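Local coordinates for 373aa long hypothetical citrate synthase (Sulfolobus tokodaii, PDB 1VGP), which is a hypothetical protein of the citrate synthase family, a largely helical fold present here as a two-chain assembly, probably an enzyme like its relatives, at residues A[39-43]-A[44-48]; A[67-70]-A[71-74]; A[184-187]-A[188-192]; A[240-244]-A[245-249]. All coordinates share one frame; numbering follows the deposited sequence.

Interaction 1. Residues A[39-43]-A[44-48]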
# COMPACT_ATOMS: atom_id res chain seq x y z
N GLU A 39 13.79 -9.06 28.82
CA GLU A 39 14.16 -8.98 30.23
C GLU A 39 15.01 -7.75 30.56
O GLU A 39 14.83 -7.14 31.60
CB GLU A 39 14.90 -10.27 30.64
CG GLU A 39 15.63 -10.21 31.97
CD GLU A 39 14.79 -10.72 33.13
OE1 GLU A 39 15.16 -10.44 34.30
OE2 GLU A 39 13.76 -11.40 32.89
N PHE A 40 15.93 -7.39 29.67
CA PHE A 40 16.93 -6.39 30.01
C PHE A 40 16.79 -5.07 29.27
O PHE A 40 17.37 -4.06 29.66
CB PHE A 40 18.34 -6.93 29.77
CG PHE A 40 18.68 -8.13 30.61
CD1 PHE A 40 19.18 -9.29 30.02
CD2 PHE A 40 18.54 -8.09 31.99
CE1 PHE A 40 19.52 -10.39 30.79
CE2 PHE A 40 18.87 -9.19 32.78
CZ PHE A 40 19.36 -10.34 32.17
N SER A 41 16.03 -5.08 28.18
CA SER A 41 15.90 -3.88 27.36
C SER A 41 14.54 -3.19 27.51
O SER A 41 13.77 -3.49 28.44
CB SER A 41 16.14 -4.23 25.89
OG SER A 41 16.46 -3.06 25.15
N ASN A 42 14.27 -2.26 26.60
CA ASN A 42 12.97 -1.60 26.49
C ASN A 42 12.66 -1.28 25.04
O ASN A 42 13.50 -1.49 24.15
CB ASN A 42 12.98 -0.29 27.27
CG ASN A 42 14.15 0.59 26.90
OD1 ASN A 42 14.16 1.24 25.85
ND2 ASN A 42 15.17 0.61 27.75
N PHE A 43 11.46 -0.75 24.81
CA PHE A 43 11.03 -0.47 23.44
C PHE A 43 11.99 0.45 22.71
O PHE A 43 12.41 0.16 21.60
CB PHE A 43 9.63 0.16 23.43
CG PHE A 43 9.11 0.40 22.04
CD1 PHE A 43 8.53 -0.64 21.31
CD2 PHE A 43 9.21 1.66 21.45
CE1 PHE A 43 8.07 -0.43 20.01
CE2 PHE A 43 8.75 1.89 20.16
CZ PHE A 43 8.17 0.84 19.44
N GLU A 44 12.33 1.57 23.34
CA GLU A 44 13.25 2.53 22.75
C GLU A 44 14.60 1.92 22.36
O GLU A 44 15.06 2.10 21.23
CB GLU A 44 13.48 3.70 23.69
CG GLU A 44 12.33 4.68 23.70
CD GLU A 44 11.70 4.84 25.06
OE1 GLU A 44 11.74 3.85 25.83
OE2 GLU A 44 11.18 5.94 25.35
N GLU A 45 15.23 1.21 23.29
CA GLU A 45 16.53 0.61 23.00
C GLU A 45 16.42 -0.45 21.92
O GLU A 45 17.25 -0.49 21.01
CB GLU A 45 17.14 -0.00 24.26
CG GLU A 45 18.44 -0.73 23.99
CD GLU A 45 19.15 -1.15 25.25
OE1 GLU A 45 18.85 -2.27 25.74
OE2 GLU A 45 19.99 -0.38 25.76
N VAL A 46 15.40 -1.31 22.02
CA VAL A 46 15.20 -2.36 21.01
C VAL A 46 14.92 -1.78 19.62
O VAL A 46 15.38 -2.33 18.61
CB VAL A 46 14.04 -3.29 21.40
CG1 VAL A 46 13.75 -4.26 20.27
CG2 VAL A 46 14.38 -4.04 22.68
N SER A 47 14.19 -0.68 19.56
CA SER A 47 13.94 -0.01 18.30
C SER A 47 15.23 0.49 17.65
O SER A 47 15.43 0.33 16.44
CB SER A 47 12.97 1.15 18.50
OG SER A 47 11.68 0.67 18.86
N TYR A 48 16.10 1.10 18.45
CA TYR A 48 17.40 1.56 17.97
C TYR A 48 18.23 0.38 17.47
O TYR A 48 18.84 0.45 16.40
CB TYR A 48 18.14 2.28 19.11
CG TYR A 48 19.45 2.92 18.69
CD1 TYR A 48 20.58 2.15 18.41
CD2 TYR A 48 19.55 4.31 18.57
CE1 TYR A 48 21.78 2.74 18.00
CE2 TYR A 48 20.73 4.91 18.16
CZ TYR A 48 21.85 4.13 17.87
OH TYR A 48 23.00 4.74 17.41

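Interaction 2. Residues A[67-70]-A[71-74]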
# COMPACT_ATOMS: atom_id res chain seq x y z
N LYS A 67 14.49 12.20 20.04
CA LYS A 67 13.71 12.35 18.82
C LYS A 67 12.32 11.76 19.02
O LYS A 67 11.33 12.25 18.46
CB LYS A 67 14.42 11.64 17.65
CG LYS A 67 15.62 12.38 17.07
CD LYS A 67 15.23 13.75 16.52
CE LYS A 67 16.07 14.13 15.31
NZ LYS A 67 17.52 14.04 15.59
N LEU A 68 12.25 10.70 19.83
CA LEU A 68 11.06 9.89 19.93
C LEU A 68 9.95 10.58 20.73
O LEU A 68 8.77 10.38 20.44
CB LEU A 68 11.39 8.55 20.59
CG LEU A 68 11.58 7.32 19.71
CD1 LEU A 68 11.80 6.10 20.59
CD2 LEU A 68 10.37 7.11 18.83
N ARG A 69 10.33 11.38 21.73
CA ARG A 69 9.35 12.16 22.49
C ARG A 69 9.08 13.49 21.80
O ARG A 69 7.98 14.05 21.92
CB ARG A 69 9.85 12.43 23.92
CG ARG A 69 10.94 11.52 24.42
CD ARG A 69 10.41 10.16 24.82
NE ARG A 69 11.41 9.32 25.49
CZ ARG A 69 11.91 9.56 26.70
NH1 ARG A 69 11.63 10.70 27.32
NH2 ARG A 69 12.67 8.65 27.30
N GLU A 70 10.08 13.98 21.09
CA GLU A 70 10.02 15.28 20.42
C GLU A 70 8.90 15.34 19.39
O GLU A 70 8.33 16.41 19.16
CB GLU A 70 11.36 15.56 19.72
CG GLU A 70 11.90 16.97 19.90
CD GLU A 70 13.23 17.01 20.66
OE1 GLU A 70 13.20 17.00 21.91
OE2 GLU A 70 14.29 17.04 20.00
N GLU A 71 8.57 14.21 18.77
CA GLU A 71 7.69 14.22 17.61
C GLU A 71 6.41 13.40 17.78
O GLU A 71 5.89 12.87 16.81
CB GLU A 71 8.44 13.70 16.38
CG GLU A 71 9.43 14.69 15.78
CD GLU A 71 8.74 15.83 15.05
OE1 GLU A 71 7.82 15.55 14.25
OE2 GLU A 71 9.12 17.00 15.27
N ARG A 72 5.92 13.31 19.01
CA ARG A 72 4.74 12.49 19.29
C ARG A 72 3.47 13.22 18.92
O ARG A 72 2.41 12.61 18.77
CB ARG A 72 4.68 12.11 20.77
CG ARG A 72 5.85 11.30 21.26
CD ARG A 72 5.70 10.96 22.72
NE ARG A 72 6.61 9.89 23.09
CZ ARG A 72 7.00 9.64 24.34
NH1 ARG A 72 6.55 10.39 25.33
NH2 ARG A 72 7.84 8.64 24.58
N TYR A 73 3.58 14.54 18.77
CA TYR A 73 2.41 15.37 18.58
C TYR A 73 1.90 15.27 17.14
O TYR A 73 2.69 15.30 16.20
CB TYR A 73 2.76 16.82 18.93
CG TYR A 73 3.48 16.96 20.25
CD1 TYR A 73 2.79 16.92 21.46
CD2 TYR A 73 4.88 17.09 20.29
CE1 TYR A 73 3.46 17.01 22.69
CE2 TYR A 73 5.56 17.18 21.52
CZ TYR A 73 4.84 17.14 22.71
OH TYR A 73 5.50 17.23 23.92
N LEU A 74 0.59 15.12 16.99
CA LEU A 74 -0.06 15.14 15.68
C LEU A 74 -0.43 16.56 15.27
O LEU A 74 -0.83 17.37 16.10
CB LEU A 74 -1.33 14.29 15.73
CG LEU A 74 -1.24 12.94 16.44
CD1 LEU A 74 -2.65 12.40 16.69
CD2 LEU A 74 -0.44 11.97 15.59

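Interaction 3. Residues A[184-187]-A[188-192]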
# COMPACT_ATOMS: atom_id res chain seq x y z
N ALA A 184 3.30 -10.62 4.19
CA ALA A 184 2.56 -9.78 3.25
C ALA A 184 2.73 -8.29 3.56
O ALA A 184 2.94 -7.49 2.65
CB ALA A 184 1.10 -10.16 3.26
N SER A 185 2.63 -7.92 4.83
CA SER A 185 2.61 -6.50 5.18
C SER A 185 4.01 -5.86 5.12
O SER A 185 4.17 -4.75 4.61
CB SER A 185 1.99 -6.29 6.56
OG SER A 185 2.65 -7.06 7.55
N THR A 186 5.01 -6.55 5.63
CA THR A 186 6.38 -6.07 5.53
C THR A 186 6.77 -5.99 4.07
O THR A 186 7.50 -5.09 3.66
CB THR A 186 7.35 -7.00 6.26
OG1 THR A 186 6.96 -7.09 7.64
CG2 THR A 186 8.77 -6.49 6.18
N PHE A 187 6.29 -6.94 3.29
CA PHE A 187 6.63 -7.01 1.88
C PHE A 187 5.88 -5.94 1.07
O PHE A 187 6.43 -5.33 0.15
CB PHE A 187 6.31 -8.41 1.34
CG PHE A 187 6.76 -8.63 -0.07
CD1 PHE A 187 5.83 -9.02 -1.04
CD2 PHE A 187 8.09 -8.47 -0.43
CE1 PHE A 187 6.24 -9.26 -2.37
CE2 PHE A 187 8.51 -8.71 -1.74
CZ PHE A 187 7.58 -9.10 -2.72
N ALA A 188 4.62 -5.69 1.43
CA ALA A 188 3.85 -4.63 0.78
C ALA A 188 4.59 -3.31 0.95
O ALA A 188 4.68 -2.52 0.00
CB ALA A 188 2.45 -4.55 1.39
N SER A 189 5.11 -3.08 2.16
CA SER A 189 5.97 -1.94 2.47
C SER A 189 7.13 -1.83 1.49
O SER A 189 7.39 -0.78 0.92
CB SER A 189 6.56 -2.10 3.87
OG SER A 189 5.80 -1.38 4.80
N LEU A 190 7.83 -2.95 1.34
CA LEU A 190 9.05 -3.01 0.56
C LEU A 190 8.76 -2.76 -0.93
O LEU A 190 9.54 -2.11 -1.63
CB LEU A 190 9.72 -4.38 0.74
CG LEU A 190 10.91 -4.52 1.70
CD1 LEU A 190 11.03 -3.31 2.63
CD2 LEU A 190 10.74 -5.81 2.50
N VAL A 191 7.63 -3.27 -1.41
CA VAL A 191 7.26 -3.05 -2.79
C VAL A 191 7.12 -1.56 -3.07
O VAL A 191 7.65 -1.04 -4.05
CB VAL A 191 5.94 -3.75 -3.15
CG1 VAL A 191 5.60 -3.49 -4.62
CG2 VAL A 191 6.03 -5.25 -2.85
N VAL A 192 6.40 -0.86 -2.19
CA VAL A 192 6.24 0.57 -2.36
C VAL A 192 7.59 1.28 -2.18
O VAL A 192 7.96 2.15 -2.98
CB VAL A 192 5.20 1.12 -1.36
CG1 VAL A 192 5.20 2.64 -1.37
CG2 VAL A 192 3.82 0.59 -1.73

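Interaction 4. Residues A[240-244]-A[245-249]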
# COMPACT_ATOMS: atom_id res chain seq x y z
N LEU A 240 -12.36 -30.25 22.96
CA LEU A 240 -12.44 -31.59 22.41
C LEU A 240 -13.53 -31.65 21.36
O LEU A 240 -13.41 -32.35 20.35
CB LEU A 240 -12.69 -32.62 23.52
CG LEU A 240 -11.49 -33.52 23.89
CD1 LEU A 240 -10.17 -32.89 23.47
CD2 LEU A 240 -11.51 -33.78 25.37
N ASN A 241 -14.60 -30.89 21.58
CA ASN A 241 -15.63 -30.79 20.56
C ASN A 241 -15.07 -30.15 19.30
O ASN A 241 -15.38 -30.55 18.18
CB ASN A 241 -16.81 -29.98 21.07
CG ASN A 241 -17.95 -29.97 20.07
OD1 ASN A 241 -18.25 -28.94 19.45
ND2 ASN A 241 -18.58 -31.13 19.88
N ARG A 242 -14.24 -29.13 19.49
CA ARG A 242 -13.68 -28.39 18.38
C ARG A 242 -12.79 -29.32 17.55
O ARG A 242 -12.84 -29.33 16.32
CB ARG A 242 -12.88 -27.21 18.93
CG ARG A 242 -12.78 -26.02 18.01
CD ARG A 242 -13.21 -24.75 18.72
NE ARG A 242 -14.00 -23.95 17.80
CZ ARG A 242 -13.48 -23.29 16.77
NH1 ARG A 242 -14.24 -22.95 15.73
NH2 ARG A 242 -12.21 -22.96 16.78
N LEU A 243 -11.97 -30.12 18.24
CA LEU A 243 -10.98 -30.95 17.57
C LEU A 243 -11.63 -32.09 16.80
O LEU A 243 -11.13 -32.51 15.75
CB LEU A 243 -10.00 -31.54 18.59
CG LEU A 243 -9.11 -30.52 19.30
CD1 LEU A 243 -8.36 -31.20 20.43
CD2 LEU A 243 -8.15 -29.90 18.30
N SER A 244 -12.74 -32.59 17.32
CA SER A 244 -13.38 -33.77 16.76
C SER A 244 -13.98 -33.50 15.39
O SER A 244 -14.05 -34.39 14.55
CB SER A 244 -14.47 -34.27 17.70
OG SER A 244 -15.51 -33.31 17.80
N ASN A 245 -14.43 -32.27 15.15
CA ASN A 245 -14.86 -31.91 13.81
C ASN A 245 -14.01 -30.81 13.25
O ASN A 245 -14.40 -29.64 13.23
CB ASN A 245 -16.35 -31.55 13.78
CG ASN A 245 -16.78 -30.78 14.99
OD1 ASN A 245 -16.04 -29.92 15.48
ND2 ASN A 245 -17.97 -31.07 15.48
N LYS A 246 -12.87 -31.21 12.71
CA LYS A 246 -11.59 -30.54 12.83
C LYS A 246 -11.60 -29.03 12.72
O LYS A 246 -11.37 -28.48 11.64
CB LYS A 246 -10.66 -31.16 11.80
CG LYS A 246 -11.39 -32.09 10.82
CD LYS A 246 -10.50 -33.22 10.30
CE LYS A 246 -11.34 -34.31 9.64
NZ LYS A 246 -10.57 -35.05 8.59
N GLN A 247 -11.83 -28.33 13.83
CA GLN A 247 -11.80 -26.88 13.87
C GLN A 247 -10.55 -26.37 14.60
O GLN A 247 -10.12 -26.97 15.59
CB GLN A 247 -13.06 -26.35 14.58
CG GLN A 247 -14.36 -26.87 14.00
CD GLN A 247 -15.58 -26.41 14.77
OE1 GLN A 247 -15.85 -26.86 15.89
NE2 GLN A 247 -16.32 -25.48 14.17
N ARG A 248 -9.98 -25.27 14.11
CA ARG A 248 -8.76 -24.71 14.69
C ARG A 248 -8.91 -24.34 16.17
O ARG A 248 -10.01 -24.06 16.65
CB ARG A 248 -8.34 -23.47 13.88
CG ARG A 248 -6.89 -23.05 14.07
CD ARG A 248 -5.90 -24.05 13.42
NE ARG A 248 -5.89 -25.35 14.10
CZ ARG A 248 -5.02 -25.72 15.03
NH1 ARG A 248 -4.03 -24.91 15.38
NH2 ARG A 248 -5.14 -26.91 15.62
N ILE A 249 -7.81 -24.35 16.90
CA ILE A 249 -7.79 -23.81 18.26
C ILE A 249 -7.07 -22.47 18.24
O ILE A 249 -5.87 -22.41 18.03
CB ILE A 249 -7.04 -24.74 19.24
CG1 ILE A 249 -7.73 -26.11 19.28
CG2 ILE A 249 -7.01 -24.11 20.62
CD1 ILE A 249 -9.16 -26.08 19.81

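Interaction 1. Residues A[39-43]-A[44-48]
S41 and E45 meet where helix 34-40 gives way to helix 43-52. N42 is the N-cap of the second helix. S41 is the first residue to leave the first helix, and its OG donates to E45 OE1 at 2.6 Å. The hydroxyl comes from the anti side of the carboxylate, 24° out of its plane. The same carboxylate also binds Y367 and R373 of the second subunit, so this turn lies at the dimer contact.

N42 follows. Its chi1 of 52° puts CG between the backbone N and the carbonyl carbon, which brings OD1 over the first helical turn. N42 OD1 accepts from E45 N at 2.8 Å. The bond is nearly straight at hydrogen (167°), but the donor sits above the plane of the amide carbonyl. N42 O takes V46 N at 2.9 Å.

F43 begins the helix. Its N bonds to D171, and its ring stacks on H149. Two donors of one residue grip F43 O: S47 N at 2.8 Å and S47 OG at 2.9 Å. That hydroxyl also lies over one face of the F43 ring, offset toward the rim, with S47 OG 3.4 Å from F43 CE2.

Interaction 2. Residues A[67-70]-A[71-74]
The C-terminal end of helix 58-70 is where the side chains of R69 and R72 run side by side. The two chains point the same way, and their guanidinium planes are 21° apart. R69 CD lies over one face of the R72 guanidinium, 3.5 Å from R72 CZ. The charges are alike and close, with R69 NE 3.7 Å from R72 NH2. Each has an opposite or neutral partner elsewhere. R69 NE makes a long, weak ion pair with E44, and R72 NH1 donates to the carbonyl of L147.

The R72 chain is extended from CG to NE, which carries the guanidinium back along the last helical turn. On the way R72 CG passes 3.2 Å from L68 O.

Here helix 58-70 of the largely helical citrate synthase fold gives out. E71 is the first residue to leave helical angles. E71 N still donates to K67 O, but weakly, at 3.4 Å and with 126° at the hydrogen. The E71 carboxylate turns to K123 of helix 113-135 in a salt bridge, while R72 O accepts from T126 on the same helix.

Y73 comes next. E70 O meets its ring at the edge, near the ring plane, at 3.7 Å from Y73 CD2. The Y73 side chain also touches P143 and P145.

Interaction 3. Residues A[184-187]-A[188-192]
This is a local contact within helix 184-193, in which F187 and V191 pack one turn apart at the subunit interface of the citrate synthase fold. The whole stretch is buried. On the second subunit, V191 packs against A188 of this chain and A188 against V191, a reciprocal meeting of the two copies of the helix. P355 of the second subunit also touches F187.

The link between F187 and V191 is a CH-pi contact. With F187 CG anti to the backbone N (chi1 -174°), the ring stands out from the helix and turns one face to V191. V191 CG2 supplies the methyl.

The backbone follows the usual i to i+4 pattern. A188 N donates to A184 O at 2.7 Å. The bond from S189 N to S185 O is 3.1 Å long, and that from L190 N to T186 O is 3.2 Å. V191 N reaches F187 O at 2.8 Å.

On another side of the helix, T186 CG2 and L190 CD2 come within 4.2 Å, and both residues pack on helix 327-346. The hydroxyls find partners elsewhere: S185 OG bonds to N183 OD1, and S189 OG to S202 O.

V191 CG2 lies 4.1 Å from the centroid of the F187 ring, only 11° off the ring normal.

Interaction 4. Residues A[240-244]-A[245-249]
R242 leans from the last turn of helix 235-244 onto Q247 and I249 of the segment that follows. R242 CB comes 4.0 Å from I249 CD1. R242 CG lies 3.5 Å from Q247 CB. CG is anti to the backbone N (chi1 -152°), and the chain then bends at chi2 and chi3. The bends take CD past the carbonyl of R248 and fold the guanidinium over the loop. NE and NH1 of R242 both lie near Q247 CB. That carbon sits over the centre of one guanidinium face, 3.8 Å from R242 CZ. At the tip NH2 comes close to the R248 carbonyl, but the angle is too poor for a hydrogen bond.

This is the helix C terminus, and N245 is the first residue to leave helical angles. The chain turns back here: Q247 N, five residues further along, donates to R242 O at 2.9 Å, with 161° at the hydrogen. S244 OG donates to N241 O at 2.8 Å, from above the carbonyl plane.

The apolar side lies beyond. L243 and I249 cross at about a right angle, with L243 CD2 3.9 Å from I249 CG1. Both side chains also rest on L300 of helix 281-300.

Overall arrangement
The four contacts follow one another along the chain. Each closes before the next opens, so none nest or cross. Interaction 1 joins helix 34-40 to helix 43-52. Interaction 2 ends helix 58-70, the next helix in the chain. These two touch: E44 CG packs on L68 CD1, so the consecutive helices are tied together. Interaction 3 lies within helix 184-193, its centre about 24 Å from that of interaction 1; both reach the second subunit. Interaction 4 turns the chain out of helix 235-244 at the surface. It lies across the chain's centre from interaction 2, about 47 Å between contact centres, and no other protein chain of the assembly touches either.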